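Local coordinates for Lmo0547 protein (Listeria monocytogenes, PDB 4R9N) that probably acts as a SorC-family transcriptional regulator, its sugar-binding domain sensing a carbohydrate effector to control DNA binding at its target promoter, at residues A50-L55 / K76-I81; K61-F66 / N97-D102; N68-I73 / K104-C109; V145-V150 / T217-A222. One frame throughout, in Å; residues are numbered along the deposited sequence.

The four contacts belong to one Rossmann-like domain built on a parallel sheet with strand order 19-23, 242-246, 217-221, 147-151, 54-57, 79-82, 110-111. Contacts 1 and 4 are strand pairings within it: contact 1 joins 54-57 to 79-82, contact 4 joins 147-151 to 217-221, and their centres lie about 13 Å apart. Contacts 2 and 3 both link helices 61-69 and 96-107, first along their length and then at their C-terminal ends, about 11 Å apart between centres. Along the chain contacts 1-3 interleave and close before contact 4 opens; strands 54-57, 79-82 and 110-111 with their helices are consecutive, 147-151 pairs beside 54-57, and D146 ties contact 4 to K53 and T54.

Contact 1: A50-L55 / K76-I81; sequences AKVKTL and KDLTII
K53-L55 and L78-I81 run as parallel neighbours, with bridges T54-T79 and L55-I80 and a ladder in which T79 N donates to K53 O (3.0 Å), L55 N to T79 O (3.0 Å) and I81 N to L55 O (2.9 Å). This is the pairing of a beta-alpha-beta unit whose connecting helix is 61-69.

L78 does most of the side-chain work. It turns CG away from its own amide nitrogen (chi1 -176°), and L78 CD1 then reaches the first strand, 4.1 Å from L55 CB. The V52 and L78 side chains run abreast, with V52 CG2 4.0 Å from L78 CD1. L55 and I80 share the face on which helix 96-107 packs against I80; I80 meets the partner strand through CG2, 3.8 Å from L55 O. T54 and T79 project from the other face, and T54 OG1 is hydrogen-bonded to D146 N.

At the strand entrance a water donates to K53 O (2.7 Å) and to D77 O and accepts from T79 OG1. K53 O therefore receives both an amide and a water, which is consistent with a firmly bonded start to the ladder at its more exposed end, whereas further along the pairing rests on backbone bonds and aliphatic cover.

Contact 2: K61-F66 / N97-D102; sequences KTIRKF and NQICYD
R64 reaches across to D102 and runs antiparallel to the I99 side chain, so that its guanidinium has an aliphatic neighbour over one face and a carboxylate at its edge. The arginine chain folds at chi2 and chi3, which swings the guanidinium over to the second helix. Its grip is end-on: NH1 and NH2 both donate to one oxygen, D102 OD2, each at 2.8 Å. Both bonds are bent, 138°, because two roughly parallel N-H groups converge on one oxygen. OD2 is near the guanidinium plane, yet the carboxylate is turned 51° from it; NH2 meets OD2 nearly along its C-O bond, and NH1 comes from the anti side.

Helices 61-69 and 96-107 lie nearly parallel here, their local axes 10.2 Å apart at an angle of 15°, as suits two helices packed on the same side of a Rossmann-like parallel sheet. I57 of strand 54-57 touches both I63 and I99 beneath them.

The other D102 oxygen, OD1, accepts from Q98 NE2 at 3.0 Å, one turn earlier in the same helix, and this second bond should limit rotation of the carboxylate. I99 CG1 lies 3.7 Å from R64 NH2. Closer to the sheet, I63 and I99 cross at about a right angle, with their CG2 methyls 4.0 Å apart. R64 NH1 also bonds N68 OD1, and NH2 the carbonyl oxygen of D93.

Contact 3: N68-I73 / K104-C109; sequences NEFPFI and KKKMKC
K106 supplies the polar part of this contact, reaching the end of helix 61-69 with its ammonium. NZ donates to F70 O at 2.8 Å, in the carbonyl plane and on a lone pair. A67 O also accepts from NZ, and N68 O lies 2.8 Å from K106 NZ. Carbonyls at the C-terminal end of a helix would be expected to attract a positive charge. The lysine chain is extended beyond CG (chi2 -179°, chi3 175°), which gives NZ the length to arrive there.

Aromatic contacts flank that same chain. K106 CG lies over one face of the F72 ring, 4.1 Å from its centroid and 26° off the normal, a CH-pi contact; K106 CD, offset toward the rim of the same F72 face, also comes to the edge of the F70 ring. M107, a selenomethionine, makes a Met-aromatic contact with F70: SE is 5.0 Å from the ring centroid in an oblique approach, and CE is 3.8 Å from F70 CE2.

Backbone contacts between the segments are of the CA-H...O kind, M107 CA to I73 O (3.5 Å) and F72 CA to K106 O (3.6 Å).

F70 and M107 both touch I49 at the end of helix 30-49, and M107 also packs on I80 of strand 79-82. The pair of helix ends is thereby seated against helix 30-49 and strand 79-82, next to the edge strand 110-111, while F72 lies on the exposed side.

Contact 4: V145-V150 / T217-A222; sequences VDMAIV and TVVALA
M147, I149, T217 and V219 put their side chains on one face of this parallel strand pair, and A148, V150, V218 and A220 on the other. In M147, a selenomethionine, CG lies trans to the backbone N (chi1 159°) and the chain beyond is extended, which carries CE out from the sheet and slanting across to V219, 3.7 Å from V219 CG2. Farther along the same face I149 holds CG2 anti to its N, and that methyl meets L221 CD2 at 4.1 Å. On the opposite face V150 has CG1 anti to the carbonyl carbon (chi1 -59°), and CG2 takes the position between backbone N and carbonyl carbon, turned to the partner strand. There it touches V218 CG1 at 4.0 Å and A220 CB at 4.1 Å.

Between the two faces the backbone ladder has four good bonds: A148 N donates to T217 O, V219 N to A148 O (2.8 Å), V150 N to V219 O (2.8 Å) and L221 N to V150 O. The V219 N-H...O angle of 179° makes that bond practically straight. At the start the register is looser, since T217 N reaches D146 O only weakly at 3.5 Å, and a water there joins D146 O to T217 OG1.

Helices 30-49 and 61-69 cover the M147-I149-V219 face, through L45 on V219 and F66 on I149 and L221. Between these two strands the side chains that meet are almost wholly hydrophobic, so cohesion rests on short, fairly straight amide bonds and buried aliphatic packing, and a water and a hydroxyl come in at the D146-T217 end.

Contact 1: A50-L55 / K76-I81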
loop_
_atom_site.group_PDB
_atom_site.type_symbol
_atom_site.label_atom_id
_atom_site.label_comp_id
_atom_site.label_asym_id
_atom_site.label_seq_id
_atom_site.Cartn_x
_atom_site.Cartn_y
_atom_site.Cartn_z
ATOM N N ALA A 50 7.570 13.429 9.003
ATOM C CA ALA A 50 8.605 14.269 9.692
ATOM C C ALA A 50 8.998 13.719 11.025
ATOM O O ALA A 50 10.121 13.941 11.471
ATOM C CB ALA A 50 8.164 15.727 9.835
ATOM N N LYS A 51 8.079 13.054 11.675
ATOM C CA LYS A 51 8.298 12.504 13.007
ATOM C C LYS A 51 8.921 11.107 13.102
ATOM O O LYS A 51 9.230 10.658 14.230
ATOM C CB LYS A 51 6.967 12.519 13.784
ATOM C CG LYS A 51 6.489 13.952 14.070
ATOM C CD LYS A 51 5.035 13.984 14.512
ATOM C CE LYS A 51 4.852 14.535 15.925
ATOM N NZ LYS A 51 3.493 14.245 16.471
ATOM N N VAL A 52 9.045 10.352 12.004
ATOM C CA VAL A 52 9.478 8.929 12.141
ATOM C C VAL A 52 10.918 8.801 11.671
ATOM O O VAL A 52 11.420 9.700 11.023
ATOM C CB VAL A 52 8.612 7.942 11.368
ATOM C CG1 VAL A 52 7.141 8.090 11.729
ATOM C CG2 VAL A 52 8.721 8.179 9.841
ATOM N N LYS A 53 11.559 7.704 12.039
ATOM C CA LYS A 53 12.963 7.431 11.682
ATOM C C LYS A 53 13.061 6.571 10.420
ATOM O O LYS A 53 14.078 6.633 9.705
ATOM C CB LYS A 53 13.652 6.583 12.784
ATOM C CG LYS A 53 13.604 7.156 14.178
ATOM C CD LYS A 53 14.116 6.169 15.261
ATOM C CE LYS A 53 13.373 4.836 15.380
ATOM N NZ LYS A 53 11.942 4.865 15.836
ATOM N N THR A 54 12.034 5.739 10.207
ATOM C CA THR A 54 12.017 4.780 9.143
ATOM C C THR A 54 10.607 4.690 8.517
ATOM O O THR A 54 9.554 4.683 9.240
ATOM C CB THR A 54 12.445 3.397 9.613
ATOM O OG1 THR A 54 11.590 2.975 10.698
ATOM C CG2 THR A 54 13.963 3.296 10.053
ATOM N N LEU A 55 10.581 4.597 7.197
ATOM C CA LEU A 55 9.326 4.651 6.434
ATOM C C LEU A 55 9.390 3.536 5.340
ATOM O O LEU A 55 10.342 3.506 4.560
ATOM C CB LEU A 55 9.153 5.988 5.778
ATOM C CG LEU A 55 8.042 6.147 4.723
ATOM C CD1 LEU A 55 6.734 6.052 5.464
ATOM C CD2 LEU A 55 8.144 7.505 4.075
ATOM N N LYS A 76 16.861 14.580 6.583
ATOM C CA LYS A 76 18.077 13.830 6.203
ATOM C C LYS A 76 18.338 12.550 7.007
ATOM O O LYS A 76 18.957 11.604 6.481
ATOM C CB LYS A 76 19.295 14.755 6.211
ATOM C CG LYS A 76 19.673 15.160 7.621
ATOM C CD LYS A 76 21.029 15.864 7.712
ATOM C CE LYS A 76 21.656 15.598 9.080
ATOM N NZ LYS A 76 20.702 15.878 10.195
ATOM N N ASP A 77 17.819 12.458 8.234
ATOM C CA ASP A 77 17.982 11.249 9.027
ATOM C C ASP A 77 16.992 10.088 8.726
ATOM O O ASP A 77 17.116 9.041 9.282
ATOM C CB ASP A 77 17.978 11.551 10.543
ATOM C CG ASP A 77 19.158 12.474 10.981
ATOM O OD1 ASP A 77 20.215 12.521 10.312
ATOM O OD2 ASP A 77 19.021 13.164 12.015
ATOM N N LEU A 78 16.009 10.288 7.860
ATOM C CA LEU A 78 15.049 9.253 7.555
ATOM C C LEU A 78 15.698 8.129 6.768
ATOM O O LEU A 78 16.585 8.405 5.973
ATOM C CB LEU A 78 13.910 9.851 6.706
ATOM C CG LEU A 78 12.727 8.915 6.354
ATOM C CD1 LEU A 78 11.945 8.466 7.564
ATOM C CD2 LEU A 78 11.728 9.634 5.454
ATOM N N THR A 79 15.285 6.884 6.966
ATOM C CA THR A 79 15.585 5.811 6.007
ATOM C C THR A 79 14.293 5.272 5.418
ATOM O O THR A 79 13.394 4.912 6.163
ATOM C CB THR A 79 16.379 4.684 6.690
ATOM O OG1 THR A 79 17.573 5.276 7.213
ATOM C CG2 THR A 79 16.780 3.592 5.733
ATOM N N ILE A 80 14.209 5.270 4.087
ATOM C CA ILE A 80 13.042 4.754 3.322
ATOM C C ILE A 80 13.375 3.371 2.766
ATOM O O ILE A 80 14.463 3.187 2.164
ATOM C CB ILE A 80 12.716 5.708 2.153
ATOM C CG1 ILE A 80 12.544 7.108 2.672
ATOM C CG2 ILE A 80 11.421 5.288 1.437
ATOM C CD1 ILE A 80 12.360 8.099 1.535
ATOM N N ILE A 81 12.461 2.432 2.974
ATOM C CA ILE A 81 12.653 1.022 2.653
ATOM C C ILE A 81 11.502 0.537 1.750
ATOM O O ILE A 81 10.324 0.637 2.121
ATOM C CB ILE A 81 12.579 0.138 3.912
ATOM C CG1 ILE A 81 13.428 0.698 5.050
ATOM C CG2 ILE A 81 12.900 -1.328 3.594
ATOM C CD1 ILE A 81 14.890 0.511 4.844
HETATM O O HOH W 1 16.720 6.188 9.974
#

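Contact 2: K61-F66 / N97-D102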
loop_
_atom_site.group_PDB
_atom_site.type_symbol
_atom_site.label_atom_id
_atom_site.label_comp_id
_atom_site.label_asym_id
_atom_site.label_seq_id
_atom_site.Cartn_x
_atom_site.Cartn_y
_atom_site.Cartn_z
ATOM N N LYS A 61 0.000 2.651 -8.721
ATOM C CA LYS A 61 -0.344 3.931 -9.269
ATOM C C LYS A 61 -0.669 4.972 -8.226
ATOM O O LYS A 61 -0.294 6.120 -8.398
ATOM C CB LYS A 61 -1.524 3.841 -10.270
ATOM C CG LYS A 61 -1.174 3.087 -11.540
ATOM C CD LYS A 61 -2.393 2.875 -12.457
ATOM C CE LYS A 61 -1.904 2.334 -13.777
ATOM N NZ LYS A 61 -3.005 2.118 -14.739
ATOM N N THR A 62 -1.406 4.607 -7.180
ATOM C CA THR A 62 -1.787 5.571 -6.186
ATOM C C THR A 62 -0.569 6.111 -5.372
ATOM O O THR A 62 -0.376 7.325 -5.150
ATOM C CB THR A 62 -2.851 4.959 -5.238
ATOM O OG1 THR A 62 -4.021 4.545 -5.983
ATOM C CG2 THR A 62 -3.265 5.945 -4.291
ATOM N N ILE A 63 0.270 5.210 -4.958
ATOM C CA ILE A 63 1.523 5.609 -4.292
ATOM C C ILE A 63 2.462 6.415 -5.235
ATOM O O ILE A 63 3.133 7.322 -4.778
ATOM C CB ILE A 63 2.196 4.379 -3.709
ATOM C CG1 ILE A 63 1.297 3.871 -2.548
ATOM C CG2 ILE A 63 3.560 4.719 -3.114
ATOM C CD1 ILE A 63 1.666 2.518 -2.166
ATOM N N ARG A 64 2.520 6.044 -6.518
ATOM C CA ARG A 64 3.295 6.837 -7.492
ATOM C C ARG A 64 2.807 8.313 -7.526
ATOM O O ARG A 64 3.595 9.255 -7.455
ATOM C CB ARG A 64 3.265 6.171 -8.838
ATOM C CG ARG A 64 3.934 6.996 -9.915
ATOM C CD ARG A 64 5.434 6.791 -9.779
ATOM N NE ARG A 64 6.036 7.895 -9.131
ATOM C CZ ARG A 64 7.323 8.022 -8.875
ATOM N NH1 ARG A 64 7.707 9.173 -8.344
ATOM N NH2 ARG A 64 8.191 7.036 -9.118
ATOM N N LYS A 65 1.487 8.508 -7.592
ATOM C CA LYS A 65 0.928 9.834 -7.524
ATOM C C LYS A 65 1.283 10.580 -6.217
ATOM O O LYS A 65 1.654 11.757 -6.219
ATOM C CB LYS A 65 -0.591 9.765 -7.770
ATOM C CG LYS A 65 -0.945 9.496 -9.224
ATOM C CD LYS A 65 -2.427 9.206 -9.441
ATOM C CE LYS A 65 -2.742 8.923 -10.930
ATOM N NZ LYS A 65 -2.438 10.127 -11.762
ATOM N N PHE A 66 1.126 9.900 -5.101
ATOM C CA PHE A 66 1.548 10.432 -3.789
ATOM C C PHE A 66 2.966 10.915 -3.851
ATOM O O PHE A 66 3.301 12.021 -3.425
ATOM C CB PHE A 66 1.353 9.355 -2.733
ATOM C CG PHE A 66 2.011 9.625 -1.421
ATOM C CD1 PHE A 66 1.428 10.470 -0.481
ATOM C CD2 PHE A 66 3.204 9.008 -1.105
ATOM C CE1 PHE A 66 2.036 10.673 0.747
ATOM C CE2 PHE A 66 3.807 9.226 0.105
ATOM C CZ PHE A 66 3.217 10.077 1.024
ATOM N N ASN A 97 11.066 0.416 -5.684
ATOM C CA ASN A 97 12.437 0.951 -5.655
ATOM C C ASN A 97 12.593 2.347 -6.206
ATOM O O ASN A 97 13.296 3.167 -5.612
ATOM C CB ASN A 97 13.426 0.047 -6.414
ATOM C CG ASN A 97 13.757 -1.222 -5.644
ATOM O OD1 ASN A 97 14.082 -1.174 -4.463
ATOM N ND2 ASN A 97 13.781 -2.351 -6.344
ATOM N N GLN A 98 11.973 2.610 -7.350
ATOM C CA GLN A 98 12.011 3.894 -7.987
ATOM C C GLN A 98 11.209 4.931 -7.177
ATOM O O GLN A 98 11.650 6.082 -7.053
ATOM C CB GLN A 98 11.410 3.848 -9.373
ATOM C CG GLN A 98 11.482 5.188 -10.107
ATOM C CD GLN A 98 12.895 5.570 -10.535
ATOM O OE1 GLN A 98 13.654 4.734 -11.050
ATOM N NE2 GLN A 98 13.265 6.832 -10.317
ATOM N N ILE A 99 10.045 4.524 -6.630
ATOM C CA ILE A 99 9.289 5.413 -5.758
ATOM C C ILE A 99 10.121 5.860 -4.514
ATOM O O ILE A 99 10.174 7.039 -4.125
ATOM C CB ILE A 99 7.932 4.794 -5.345
ATOM C CG1 ILE A 99 7.000 4.668 -6.569
ATOM C CG2 ILE A 99 7.261 5.637 -4.286
ATOM C CD1 ILE A 99 5.876 3.681 -6.343
ATOM N N CYS A 100 10.749 4.868 -3.885
ATOM C CA CYS A 100 11.574 5.109 -2.712
ATOM C C CYS A 100 12.721 6.047 -3.040
ATOM O O CYS A 100 13.050 6.938 -2.231
ATOM C CB CYS A 100 12.120 3.816 -2.075
ATOM S SG CYS A 100 10.850 2.873 -1.247
ATOM N N TYR A 101 13.364 5.834 -4.171
ATOM C CA TYR A 101 14.457 6.691 -4.589
ATOM C C TYR A 101 13.953 8.136 -4.803
ATOM O O TYR A 101 14.583 9.093 -4.355
ATOM C CB TYR A 101 15.111 6.158 -5.843
ATOM C CG TYR A 101 16.363 6.951 -6.186
ATOM C CD1 TYR A 101 16.335 7.915 -7.169
ATOM C CD2 TYR A 101 17.541 6.734 -5.509
ATOM C CE1 TYR A 101 17.454 8.673 -7.462
ATOM C CE2 TYR A 101 18.684 7.467 -5.822
ATOM C CZ TYR A 101 18.606 8.446 -6.791
ATOM O OH TYR A 101 19.705 9.194 -7.161
ATOM N N ASP A 102 12.835 8.297 -5.509
ATOM C CA ASP A 102 12.302 9.610 -5.747
ATOM C C ASP A 102 11.955 10.340 -4.430
ATOM O O ASP A 102 12.175 11.591 -4.333
ATOM C CB ASP A 102 11.093 9.576 -6.667
ATOM C CG ASP A 102 11.420 9.117 -8.078
ATOM O OD1 ASP A 102 12.598 9.189 -8.518
ATOM O OD2 ASP A 102 10.469 8.683 -8.775
#

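Contact 3: N68-I73 / K104-C109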
loop_
_atom_site.group_PDB
_atom_site.type_symbol
_atom_site.label_atom_id
_atom_site.label_comp_id
_atom_site.label_asym_id
_atom_site.label_seq_id
_atom_site.Cartn_x
_atom_site.Cartn_y
_atom_site.Cartn_z
ATOM N N ASN A 68 4.790 11.759 -6.473
ATOM C CA ASN A 68 4.971 12.848 -7.376
ATOM C C ASN A 68 4.557 14.140 -6.677
ATOM O O ASN A 68 5.157 15.199 -6.954
ATOM C CB ASN A 68 4.074 12.636 -8.644
ATOM C CG ASN A 68 4.597 11.534 -9.568
ATOM O OD1 ASN A 68 5.706 11.028 -9.437
ATOM N ND2 ASN A 68 3.771 11.147 -10.497
ATOM N N GLU A 69 3.506 14.050 -5.834
ATOM C CA GLU A 69 2.974 15.244 -5.162
ATOM C C GLU A 69 3.762 15.629 -3.903
ATOM O O GLU A 69 3.551 16.707 -3.309
ATOM C CB GLU A 69 1.501 15.045 -4.783
ATOM C CG GLU A 69 0.548 14.855 -5.971
ATOM C CD GLU A 69 0.238 16.137 -6.694
ATOM O OE1 GLU A 69 0.666 17.244 -6.275
ATOM O OE2 GLU A 69 -0.445 16.003 -7.714
ATOM N N PHE A 70 4.637 14.751 -3.449
ATOM C CA PHE A 70 5.334 14.929 -2.197
ATOM C C PHE A 70 6.242 16.160 -2.209
ATOM O O PHE A 70 6.886 16.473 -3.245
ATOM C CB PHE A 70 6.109 13.649 -1.869
ATOM C CG PHE A 70 6.425 13.504 -0.437
ATOM C CD1 PHE A 70 5.461 12.986 0.429
ATOM C CD2 PHE A 70 7.639 13.945 0.088
ATOM C CE1 PHE A 70 5.713 12.906 1.772
ATOM C CE2 PHE A 70 7.897 13.873 1.438
ATOM C CZ PHE A 70 6.944 13.316 2.279
ATOM N N PRO A 71 6.288 16.893 -1.087
ATOM C CA PRO A 71 7.034 18.155 -1.075
ATOM C C PRO A 71 8.537 17.949 -0.937
ATOM O O PRO A 71 9.021 16.823 -0.661
ATOM C CB PRO A 71 6.468 18.891 0.161
ATOM C CG PRO A 71 6.203 17.751 1.101
ATOM C CD PRO A 71 5.504 16.760 0.158
ATOM N N PHE A 72 9.300 19.028 -1.145
ATOM C CA PHE A 72 10.758 18.941 -1.045
ATOM C C PHE A 72 11.285 19.404 0.296
ATOM O O PHE A 72 12.092 20.297 0.385
ATOM C CB PHE A 72 11.426 19.768 -2.151
ATOM C CG PHE A 72 11.109 19.269 -3.527
ATOM C CD1 PHE A 72 9.892 19.536 -4.088
ATOM C CD2 PHE A 72 12.032 18.519 -4.227
ATOM C CE1 PHE A 72 9.600 19.071 -5.363
ATOM C CE2 PHE A 72 11.741 18.027 -5.482
ATOM C CZ PHE A 72 10.514 18.303 -6.028
ATOM N N ILE A 73 10.866 18.775 1.350
ATOM C CA ILE A 73 11.265 19.154 2.675
ATOM C C ILE A 73 12.335 18.214 3.161
ATOM O O ILE A 73 12.123 16.997 3.244
ATOM C CB ILE A 73 10.089 19.062 3.663
ATOM C CG1 ILE A 73 9.025 20.102 3.317
ATOM C CG2 ILE A 73 10.578 19.386 5.089
ATOM C CD1 ILE A 73 7.763 20.018 4.190
ATOM N N LYS A 104 13.465 9.743 -1.621
ATOM C CA LYS A 104 14.765 9.978 -0.974
ATOM C C LYS A 104 15.383 11.262 -1.509
ATOM O O LYS A 104 16.026 12.035 -0.762
ATOM C CB LYS A 104 15.696 8.812 -1.254
ATOM C CG LYS A 104 17.143 8.985 -0.804
ATOM C CD LYS A 104 18.141 8.865 -1.947
ATOM C CE LYS A 104 19.579 8.608 -1.484
ATOM N NZ LYS A 104 19.787 7.217 -0.975
ATOM N N LYS A 105 15.260 11.460 -2.823
ATOM C CA LYS A 105 15.785 12.696 -3.457
ATOM C C LYS A 105 15.062 13.957 -2.925
ATOM O O LYS A 105 15.713 15.020 -2.687
ATOM C CB LYS A 105 15.584 12.647 -4.960
ATOM C CG LYS A 105 16.515 11.753 -5.721
ATOM C CD LYS A 105 15.931 11.535 -7.111
ATOM C CE LYS A 105 16.448 12.513 -8.151
ATOM N NZ LYS A 105 17.467 11.865 -9.016
ATOM N N LYS A 106 13.737 13.854 -2.741
ATOM C CA LYS A 106 12.941 14.972 -2.168
ATOM C C LYS A 106 13.311 15.302 -0.707
ATOM O O LYS A 106 13.272 16.487 -0.320
ATOM C CB LYS A 106 11.425 14.752 -2.323
ATOM C CG LYS A 106 10.934 14.855 -3.774
ATOM C CD LYS A 106 9.460 14.664 -3.954
ATOM C CE LYS A 106 9.059 14.909 -5.406
ATOM N NZ LYS A 106 7.621 15.017 -5.571
HETATM N N MSE A 107 13.636 14.308 0.113
HETATM C CA MSE A 107 13.952 14.522 1.554
HETATM C C MSE A 107 15.423 14.545 1.873
HETATM O O MSE A 107 15.826 14.656 3.060
HETATM C CB MSE A 107 13.221 13.490 2.423
HETATM C CG MSE A 107 11.754 13.691 2.320
HETATM SE SE MSE A 107 10.774 12.560 3.599
HETATM C CE MSE A 107 10.404 11.138 2.317
ATOM N N LYS A 108 16.241 14.353 0.844
ATOM C CA LYS A 108 17.697 14.215 0.956
ATOM C C LYS A 108 18.120 13.247 2.041
ATOM O O LYS A 108 19.010 13.525 2.848
ATOM C CB LYS A 108 18.326 15.600 1.196
ATOM C CG LYS A 108 18.069 16.579 0.083
ATOM C CD LYS A 108 18.790 17.896 0.369
ATOM C CE LYS A 108 18.635 18.893 -0.775
ATOM N NZ LYS A 108 19.187 18.336 -2.046
ATOM N N CYS A 109 17.487 12.080 2.054
ATOM C CA CYS A 109 17.614 11.122 3.180
ATOM C C CYS A 109 18.276 9.808 2.747
ATOM O O CYS A 109 18.952 9.773 1.716
ATOM C CB CYS A 109 16.217 10.953 3.819
ATOM S SG CYS A 109 15.045 10.071 2.785
#

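Contact 4: V145-V150 / T217-A222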
loop_
_atom_site.group_PDB
_atom_site.type_symbol
_atom_site.label_atom_id
_atom_site.label_comp_id
_atom_site.label_asym_id
_atom_site.label_seq_id
_atom_site.Cartn_x
_atom_site.Cartn_y
_atom_site.Cartn_z
ATOM N N VAL A 145 9.985 -1.072 10.155
ATOM C CA VAL A 145 9.759 0.365 9.940
ATOM C C VAL A 145 8.773 0.902 10.944
ATOM O O VAL A 145 7.919 0.158 11.419
ATOM C CB VAL A 145 9.305 0.701 8.473
ATOM C CG1 VAL A 145 10.402 0.288 7.460
ATOM C CG2 VAL A 145 8.001 0.005 8.149
ATOM N N ASP A 146 8.886 2.190 11.240
ATOM C CA ASP A 146 7.993 2.884 12.181
ATOM C C ASP A 146 6.596 3.002 11.551
ATOM O O ASP A 146 5.553 3.004 12.240
ATOM C CB ASP A 146 8.505 4.297 12.460
ATOM C CG ASP A 146 9.763 4.356 13.372
ATOM O OD1 ASP A 146 10.121 3.397 14.084
ATOM O OD2 ASP A 146 10.432 5.401 13.302
HETATM N N MSE A 147 6.605 3.272 10.239
HETATM C CA MSE A 147 5.351 3.447 9.496
HETATM C C MSE A 147 5.438 2.935 8.125
HETATM O O MSE A 147 6.513 2.956 7.528
HETATM C CB MSE A 147 5.142 4.987 9.465
HETATM C CG MSE A 147 4.274 5.625 8.438
HETATM SE SE MSE A 147 4.526 7.626 8.710
HETATM C CE MSE A 147 3.200 7.665 7.427
ATOM N N ALA A 148 4.287 2.593 7.523
ATOM C CA ALA A 148 4.311 2.065 6.136
ATOM C C ALA A 148 3.157 2.727 5.380
ATOM O O ALA A 148 2.113 2.989 5.983
ATOM C CB ALA A 148 4.161 0.567 6.133
ATOM N N ILE A 149 3.344 2.982 4.095
ATOM C CA ILE A 149 2.298 3.517 3.239
ATOM C C ILE A 149 2.034 2.481 2.166
ATOM O O ILE A 149 2.948 2.065 1.440
ATOM C CB ILE A 149 2.695 4.829 2.618
ATOM C CG1 ILE A 149 3.003 5.811 3.767
ATOM C CG2 ILE A 149 1.599 5.315 1.627
ATOM C CD1 ILE A 149 3.516 7.165 3.299
ATOM N N VAL A 150 0.765 2.075 2.052
ATOM C CA VAL A 150 0.372 1.018 1.109
ATOM C C VAL A 150 -0.877 1.484 0.337
ATOM O O VAL A 150 -1.629 2.370 0.790
ATOM C CB VAL A 150 0.097 -0.339 1.807
ATOM C CG1 VAL A 150 1.293 -0.825 2.553
ATOM C CG2 VAL A 150 -1.114 -0.220 2.716
ATOM N N THR A 217 2.265 1.844 12.541
ATOM C CA THR A 217 1.314 2.669 11.809
ATOM C C THR A 217 1.349 2.325 10.346
ATOM O O THR A 217 2.320 2.641 9.627
ATOM C CB THR A 217 1.577 4.167 11.954
ATOM O OG1 THR A 217 1.654 4.537 13.355
ATOM C CG2 THR A 217 0.510 5.008 11.209
ATOM N N VAL A 218 0.288 1.740 9.857
ATOM C CA VAL A 218 0.175 1.425 8.432
ATOM C C VAL A 218 -0.900 2.383 7.877
ATOM O O VAL A 218 -2.049 2.416 8.370
ATOM C CB VAL A 218 -0.269 -0.026 8.188
ATOM C CG1 VAL A 218 -0.616 -0.244 6.710
ATOM C CG2 VAL A 218 0.797 -0.977 8.665
ATOM N N VAL A 219 -0.498 3.167 6.874
ATOM C CA VAL A 219 -1.364 4.090 6.225
ATOM C C VAL A 219 -1.774 3.559 4.873
ATOM O O VAL A 219 -0.896 3.140 4.106
ATOM C CB VAL A 219 -0.621 5.398 5.966
ATOM C CG1 VAL A 219 -1.576 6.372 5.301
ATOM C CG2 VAL A 219 -0.089 5.939 7.267
ATOM N N ALA A 220 -3.065 3.519 4.596
ATOM C CA ALA A 220 -3.546 3.119 3.295
ATOM C C ALA A 220 -4.218 4.265 2.568
ATOM O O ALA A 220 -5.014 5.111 3.161
ATOM C CB ALA A 220 -4.485 1.945 3.429
ATOM N N LEU A 221 -3.887 4.332 1.293
ATOM C CA LEU A 221 -4.462 5.293 0.349
ATOM C C LEU A 221 -5.332 4.519 -0.621
ATOM O O LEU A 221 -4.813 3.613 -1.258
ATOM C CB LEU A 221 -3.313 5.889 -0.465
ATOM C CG LEU A 221 -2.471 7.048 0.034
ATOM C CD1 LEU A 221 -2.184 7.012 1.503
ATOM C CD2 LEU A 221 -1.176 7.166 -0.767
ATOM N N ALA A 222 -6.616 4.844 -0.786
ATOM C CA ALA A 222 -7.432 4.098 -1.760
ATOM C C ALA A 222 -8.443 5.000 -2.430
ATOM O O ALA A 222 -8.984 5.903 -1.813
ATOM C CB ALA A 222 -8.166 2.949 -1.094
HETATM O O HOH W 2 4.507 5.039 13.685
#